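Local structure of nucleoprotein (4JNG) at residues B[157-168]-B[197-208]. The protein encapsidates the viral RNA genome, protecting it from nucleases, in a helical nucleocapsid that serves as template for transcription and replication. Sequence-based numbering, arbitrary orientation.
Sequences FYPLVIEMHRVL and KITEIKAAFNSV. With nucleotides of chain A.
His165 meets Phe205 twice, a worked example of one side chain making both a polar and an aromatic contact with the same residue. NE2 of His165 donates a nearly straight bond of 2.9 Å to the backbone O of Phe205, and the acceptor lies near the imidazole plane, while the two rings form an offset stack, planes 11° apart. The bond, with the stack, probably holds the imidazole's rotation; Phe205 reaches it because CG stands anti to the backbone N (chi1 -178°). Val208 closes in beside them, its CG1 near CD2 of His165 and its CG2 3.3 Å from CD1 at the edge of the Tyr158 ring. Val161 fits among Ile201, Ala204, Phe205 and Val208, and Phe205 and Val208 are set reciprocally into helix 158-168: knobs-into-holes packing between two helices of the nucleocapsid fold, crossing at -58° with axes 8.9 Å apart. At the start of helix 158-168, Ile201 CG1 sits over the face of the Phe157 ring, 3.5 Å from its centroid, in a CH-pi contact; Tyr185 stacks on the same ring. Packing thins at the margin where Lys197 and solvent-exposed Glu200 touch Phe157 through CB, then lead away; at the other, Gln227 of a neighbouring subunit packs on Leu168 and Phe205. RNA-binding Arg166, its NH2 salt-bridged to Glu163 OE1, brings NH1 near O2 of U27 of chain A.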
loop_
_atom_site.group_PDB
_atom_site.type_symbol
_atom_site.label_atom_id
_atom_site.label_comp_id
_atom_site.label_asym_id
_atom_site.label_seq_id
_atom_site.Cartn_x
_atom_site.Cartn_y
_atom_site.Cartn_z
ATOM N N PHE B 157 -22.991 -28.104 -2.752
ATOM C CA PHE B 157 -21.859 -27.666 -3.584
ATOM C C PHE B 157 -21.791 -26.173 -3.930
ATOM O O PHE B 157 -20.886 -25.761 -4.647
ATOM C CB PHE B 157 -21.796 -28.492 -4.884
ATOM C CG PHE B 157 -21.163 -29.845 -4.716
ATOM C CD1 PHE B 157 -19.791 -29.963 -4.545
ATOM C CD2 PHE B 157 -21.935 -31.001 -4.749
ATOM C CE1 PHE B 157 -19.200 -31.208 -4.396
ATOM C CE2 PHE B 157 -21.353 -32.247 -4.601
ATOM C CZ PHE B 157 -19.981 -32.351 -4.424
ATOM N N TYR B 158 -22.705 -25.352 -3.424
ATOM C CA TYR B 158 -22.754 -23.950 -3.856
ATOM C C TYR B 158 -21.482 -23.139 -3.565
ATOM O O TYR B 158 -21.046 -22.373 -4.419
ATOM C CB TYR B 158 -24.001 -23.236 -3.308
ATOM C CG TYR B 158 -25.237 -23.556 -4.116
ATOM C CD1 TYR B 158 -25.297 -23.236 -5.470
ATOM C CD2 TYR B 158 -26.327 -24.201 -3.549
ATOM C CE1 TYR B 158 -26.413 -23.535 -6.230
ATOM C CE2 TYR B 158 -27.449 -24.504 -4.305
ATOM C CZ TYR B 158 -27.485 -24.165 -5.643
ATOM O OH TYR B 158 -28.592 -24.459 -6.399
ATOM N N PRO B 159 -20.886 -23.298 -2.367
ATOM C CA PRO B 159 -19.687 -22.513 -2.065
ATOM C C PRO B 159 -18.520 -22.804 -3.018
ATOM O O PRO B 159 -17.760 -21.901 -3.342
ATOM C CB PRO B 159 -19.335 -22.935 -0.631
ATOM C CG PRO B 159 -20.606 -23.450 -0.061
ATOM C CD PRO B 159 -21.340 -24.080 -1.205
ATOM N N LEU B 160 -18.402 -24.055 -3.453
ATOM C CA LEU B 160 -17.396 -24.456 -4.436
ATOM C C LEU B 160 -17.559 -23.731 -5.762
ATOM O O LEU B 160 -16.603 -23.151 -6.272
ATOM C CB LEU B 160 -17.449 -25.965 -4.686
ATOM C CG LEU B 160 -16.612 -26.473 -5.868
ATOM C CD1 LEU B 160 -15.139 -26.144 -5.693
ATOM C CD2 LEU B 160 -16.821 -27.968 -6.040
ATOM N N VAL B 161 -18.768 -23.778 -6.316
ATOM C CA VAL B 161 -19.024 -23.196 -7.635
ATOM C C VAL B 161 -19.138 -21.670 -7.567
ATOM O O VAL B 161 -18.758 -20.983 -8.513
ATOM C CB VAL B 161 -20.252 -23.826 -8.342
ATOM C CG1 VAL B 161 -20.088 -25.338 -8.443
ATOM C CG2 VAL B 161 -21.565 -23.471 -7.648
ATOM N N ILE B 162 -19.645 -21.142 -6.452
ATOM C CA ILE B 162 -19.629 -19.689 -6.208
ATOM C C ILE B 162 -18.204 -19.129 -6.301
ATOM O O ILE B 162 -17.998 -17.997 -6.746
ATOM C CB ILE B 162 -20.225 -19.330 -4.830
ATOM C CG1 ILE B 162 -21.756 -19.473 -4.853
ATOM C CG2 ILE B 162 -19.861 -17.898 -4.433
ATOM C CD1 ILE B 162 -22.410 -19.444 -3.482
ATOM N N GLU B 163 -17.229 -19.918 -5.860
ATOM C CA GLU B 163 -15.836 -19.492 -5.892
ATOM C C GLU B 163 -15.262 -19.616 -7.300
ATOM O O GLU B 163 -14.525 -18.737 -7.749
ATOM C CB GLU B 163 -15.006 -20.295 -4.897
ATOM C CG GLU B 163 -14.003 -19.450 -4.135
ATOM C CD GLU B 163 -14.017 -19.736 -2.645
ATOM O OE1 GLU B 163 -14.729 -19.017 -1.912
ATOM O OE2 GLU B 163 -13.327 -20.681 -2.213
ATOM N N MET B 164 -15.607 -20.702 -7.993
ATOM C CA MET B 164 -15.229 -20.862 -9.395
ATOM C C MET B 164 -15.687 -19.638 -10.178
ATOM O O MET B 164 -14.878 -18.977 -10.828
ATOM C CB MET B 164 -15.830 -22.140 -9.999
ATOM C CG MET B 164 -15.039 -23.402 -9.693
ATOM S SD MET B 164 -15.798 -24.893 -10.369
ATOM C CE MET B 164 -14.591 -26.130 -9.908
ATOM N N HIS B 165 -16.980 -19.326 -10.083
ATOM C CA HIS B 165 -17.545 -18.148 -10.740
ATOM C C HIS B 165 -16.839 -16.849 -10.343
ATOM O O HIS B 165 -16.748 -15.930 -11.154
ATOM C CB HIS B 165 -19.052 -18.032 -10.463
ATOM C CG HIS B 165 -19.881 -19.026 -11.218
ATOM N ND1 HIS B 165 -20.018 -18.988 -12.588
ATOM C CD2 HIS B 165 -20.614 -20.083 -10.795
ATOM C CE1 HIS B 165 -20.800 -19.980 -12.979
ATOM N NE2 HIS B 165 -21.177 -20.659 -11.909
ATOM N N ARG B 166 -16.355 -16.761 -9.106
ATOM C CA ARG B 166 -15.627 -15.565 -8.674
ATOM C C ARG B 166 -14.288 -15.418 -9.406
ATOM O O ARG B 166 -13.862 -14.303 -9.684
ATOM C CB ARG B 166 -15.401 -15.553 -7.162
ATOM C CG ARG B 166 -16.583 -15.034 -6.350
ATOM C CD ARG B 166 -16.131 -14.574 -4.974
ATOM N NE ARG B 166 -15.448 -15.636 -4.231
ATOM C CZ ARG B 166 -14.877 -15.481 -3.036
ATOM N NH1 ARG B 166 -14.882 -14.305 -2.428
ATOM N NH2 ARG B 166 -14.274 -16.499 -2.446
ATOM N N VAL B 167 -13.632 -16.535 -9.712
ATOM C CA VAL B 167 -12.391 -16.511 -10.489
ATOM C C VAL B 167 -12.687 -16.145 -11.948
ATOM O O VAL B 167 -11.922 -15.416 -12.587
ATOM C CB VAL B 167 -11.666 -17.878 -10.428
ATOM C CG1 VAL B 167 -10.488 -17.930 -11.399
ATOM C CG2 VAL B 167 -11.202 -18.173 -9.007
ATOM N N LEU B 168 -13.806 -16.649 -12.461
ATOM C CA LEU B 168 -14.154 -16.489 -13.869
ATOM C C LEU B 168 -14.735 -15.124 -14.222
ATOM O O LEU B 168 -14.322 -14.516 -15.206
ATOM C CB LEU B 168 -15.140 -17.580 -14.295
ATOM C CG LEU B 168 -14.517 -18.959 -14.512
ATOM C CD1 LEU B 168 -15.582 -20.046 -14.471
ATOM C CD2 LEU B 168 -13.743 -18.989 -15.826
ATOM N N LYS B 197 -18.964 -36.992 -8.281
ATOM C CA LYS B 197 -20.118 -36.096 -8.101
ATOM C C LYS B 197 -20.114 -34.947 -9.118
ATOM O O LYS B 197 -20.769 -33.926 -8.910
ATOM C CB LYS B 197 -20.139 -35.531 -6.674
ATOM C CG LYS B 197 -20.361 -36.570 -5.587
ATOM C CD LYS B 197 -21.789 -37.092 -5.587
ATOM C CE LYS B 197 -22.001 -38.107 -4.474
ATOM N NZ LYS B 197 -23.391 -38.642 -4.453
ATOM N N ILE B 198 -19.395 -35.137 -10.224
ATOM C CA ILE B 198 -19.262 -34.125 -11.284
ATOM C C ILE B 198 -20.618 -33.651 -11.850
ATOM O O ILE B 198 -20.761 -32.486 -12.224
ATOM C CB ILE B 198 -18.351 -34.657 -12.428
ATOM C CG1 ILE B 198 -17.859 -33.520 -13.341
ATOM C CG2 ILE B 198 -19.042 -35.759 -13.224
ATOM C CD1 ILE B 198 -16.418 -33.125 -13.089
ATOM N N THR B 199 -21.600 -34.553 -11.900
ATOM C CA THR B 199 -22.936 -34.244 -12.430
ATOM C C THR B 199 -23.685 -33.263 -11.523
ATOM O O THR B 199 -24.275 -32.290 -12.003
ATOM C CB THR B 199 -23.782 -35.530 -12.603
ATOM O OG1 THR B 199 -23.094 -36.447 -13.464
ATOM C CG2 THR B 199 -25.151 -35.223 -13.199
ATOM N N GLU B 200 -23.668 -33.538 -10.221
ATOM C CA GLU B 200 -24.217 -32.615 -9.221
ATOM C C GLU B 200 -23.519 -31.260 -9.279
ATOM O O GLU B 200 -24.170 -30.219 -9.211
ATOM C CB GLU B 200 -24.087 -33.189 -7.799
ATOM C CG GLU B 200 -25.396 -33.650 -7.166
ATOM C CD GLU B 200 -25.864 -35.003 -7.670
ATOM O OE1 GLU B 200 -25.629 -35.322 -8.854
ATOM O OE2 GLU B 200 -26.480 -35.748 -6.877
ATOM N N ILE B 201 -22.193 -31.284 -9.404
ATOM C CA ILE B 201 -21.395 -30.059 -9.366
ATOM C C ILE B 201 -21.681 -29.208 -10.595
ATOM O O ILE B 201 -21.911 -28.004 -10.476
ATOM C CB ILE B 201 -19.883 -30.356 -9.260
ATOM C CG1 ILE B 201 -19.581 -31.091 -7.950
ATOM C CG2 ILE B 201 -19.071 -29.063 -9.303
ATOM C CD1 ILE B 201 -18.248 -31.807 -7.936
ATOM N N LYS B 202 -21.679 -29.842 -11.767
ATOM C CA LYS B 202 -21.988 -29.146 -13.016
ATOM C C LYS B 202 -23.408 -28.576 -12.960
ATOM O O LYS B 202 -23.658 -27.471 -13.444
ATOM C CB LYS B 202 -21.831 -30.078 -14.228
ATOM C CG LYS B 202 -21.141 -29.436 -15.425
ATOM C CD LYS B 202 -21.825 -28.152 -15.870
ATOM C CE LYS B 202 -21.380 -27.728 -17.261
ATOM N NZ LYS B 202 -19.926 -27.426 -17.319
ATOM N N ALA B 203 -24.327 -29.330 -12.358
ATOM C CA ALA B 203 -25.696 -28.858 -12.159
ATOM C C ALA B 203 -25.714 -27.585 -11.312
ATOM O O ALA B 203 -26.237 -26.564 -11.745
ATOM C CB ALA B 203 -26.551 -29.940 -11.518
ATOM N N ALA B 204 -25.121 -27.645 -10.121
ATOM C CA ALA B 204 -25.062 -26.484 -9.218
ATOM C C ALA B 204 -24.263 -25.308 -9.808
ATOM O O ALA B 204 -24.609 -24.142 -9.583
ATOM C CB ALA B 204 -24.489 -26.886 -7.868
ATOM N N PHE B 205 -23.198 -25.618 -10.547
ATOM C CA PHE B 205 -22.446 -24.606 -11.293
ATOM C C PHE B 205 -23.380 -23.853 -12.247
ATOM O O PHE B 205 -23.310 -22.625 -12.361
ATOM C CB PHE B 205 -21.307 -25.269 -12.082
ATOM C CG PHE B 205 -20.446 -24.298 -12.850
ATOM C CD1 PHE B 205 -19.484 -23.534 -12.198
ATOM C CD2 PHE B 205 -20.588 -24.152 -14.226
ATOM C CE1 PHE B 205 -18.690 -22.640 -12.897
ATOM C CE2 PHE B 205 -19.791 -23.261 -14.932
ATOM C CZ PHE B 205 -18.843 -22.503 -14.266
ATOM N N ASN B 206 -24.247 -24.615 -12.918
ATOM C CA ASN B 206 -25.275 -24.082 -13.811
ATOM C C ASN B 206 -26.300 -23.224 -13.060
ATOM O O ASN B 206 -26.657 -22.135 -13.517
ATOM C CB ASN B 206 -25.977 -25.242 -14.536
ATOM C CG ASN B 206 -26.889 -24.775 -15.655
ATOM O OD1 ASN B 206 -26.484 -23.994 -16.516
ATOM N ND2 ASN B 206 -28.126 -25.265 -15.659
ATOM N N SER B 207 -26.759 -23.712 -11.909
ATOM C CA SER B 207 -27.712 -22.968 -11.067
ATOM C C SER B 207 -27.195 -21.574 -10.712
ATOM O O SER B 207 -27.895 -20.581 -10.910
ATOM C CB SER B 207 -28.032 -23.747 -9.787
ATOM O OG SER B 207 -29.000 -24.751 -10.038
ATOM N N VAL B 208 -25.964 -21.511 -10.206
ATOM C CA VAL B 208 -25.317 -20.232 -9.889
ATOM C C VAL B 208 -24.981 -19.483 -11.168
ATOM O O VAL B 208 -24.966 -18.254 -11.185
ATOM C CB VAL B 208 -24.020 -20.415 -9.064
ATOM C CG1 VAL B 208 -23.346 -19.071 -8.796
ATOM C CG2 VAL B 208 -24.329 -21.112 -7.751
ATOM P P U A 28 -12.272 -6.631 -0.792
ATOM O OP1 U A 28 -12.242 -5.315 -1.477
ATOM O OP2 U A 28 -12.254 -6.680 0.691
ATOM O "O5'" U A 28 -13.548 -7.421 -1.331
ATOM C "C5'" U A 28 -14.008 -7.240 -2.684
ATOM C "C4'" U A 28 -15.241 -8.071 -2.944
ATOM O "O4'" U A 28 -14.934 -9.477 -2.787
ATOM C "C3'" U A 28 -16.403 -7.831 -1.995
ATOM O "O3'" U A 28 -17.128 -6.670 -2.381
ATOM C "C2'" U A 28 -17.196 -9.130 -2.103
ATOM O "O2'" U A 28 -18.151 -9.147 -3.144
ATOM C "C1'" U A 28 -16.084 -10.163 -2.320
ATOM N N1 U A 28 -15.722 -10.890 -1.095
ATOM C C2 U A 28 -16.144 -12.198 -0.971
ATOM O O2 U A 28 -16.799 -12.768 -1.828
ATOM N N3 U A 28 -15.770 -12.818 0.196
ATOM C C4 U A 28 -15.034 -12.277 1.228
ATOM O O4 U A 28 -14.778 -12.966 2.216
ATOM C C5 U A 28 -14.635 -10.918 1.027
ATOM C C6 U A 28 -14.988 -10.286 -0.099
ATOM P P U A 27 -8.453 -8.515 2.681
ATOM O OP1 U A 27 -8.363 -7.133 3.214
ATOM O OP2 U A 27 -9.269 -9.523 3.409
ATOM O "O5'" U A 27 -8.976 -8.408 1.175
ATOM C "C5'" U A 27 -8.463 -9.251 0.119
ATOM C "C4'" U A 27 -9.374 -9.275 -1.098
ATOM O "O4'" U A 27 -9.420 -10.638 -1.612
ATOM C "C3'" U A 27 -10.831 -8.839 -0.918
ATOM O "O3'" U A 27 -11.031 -7.494 -1.340
ATOM C "C2'" U A 27 -11.589 -9.787 -1.844
ATOM O "O2'" U A 27 -11.615 -9.365 -3.194
ATOM C "C1'" U A 27 -10.764 -11.064 -1.719
ATOM N N1 U A 27 -11.092 -11.890 -0.544
ATOM C C2 U A 27 -11.849 -13.031 -0.744
ATOM O O2 U A 27 -12.258 -13.370 -1.837
ATOM N N3 U A 27 -12.112 -13.755 0.392
ATOM C C4 U A 27 -11.708 -13.467 1.678
ATOM O O4 U A 27 -12.027 -14.222 2.597
ATOM C C5 U A 27 -10.933 -12.273 1.803
ATOM C C6 U A 27 -10.656 -11.545 0.716
#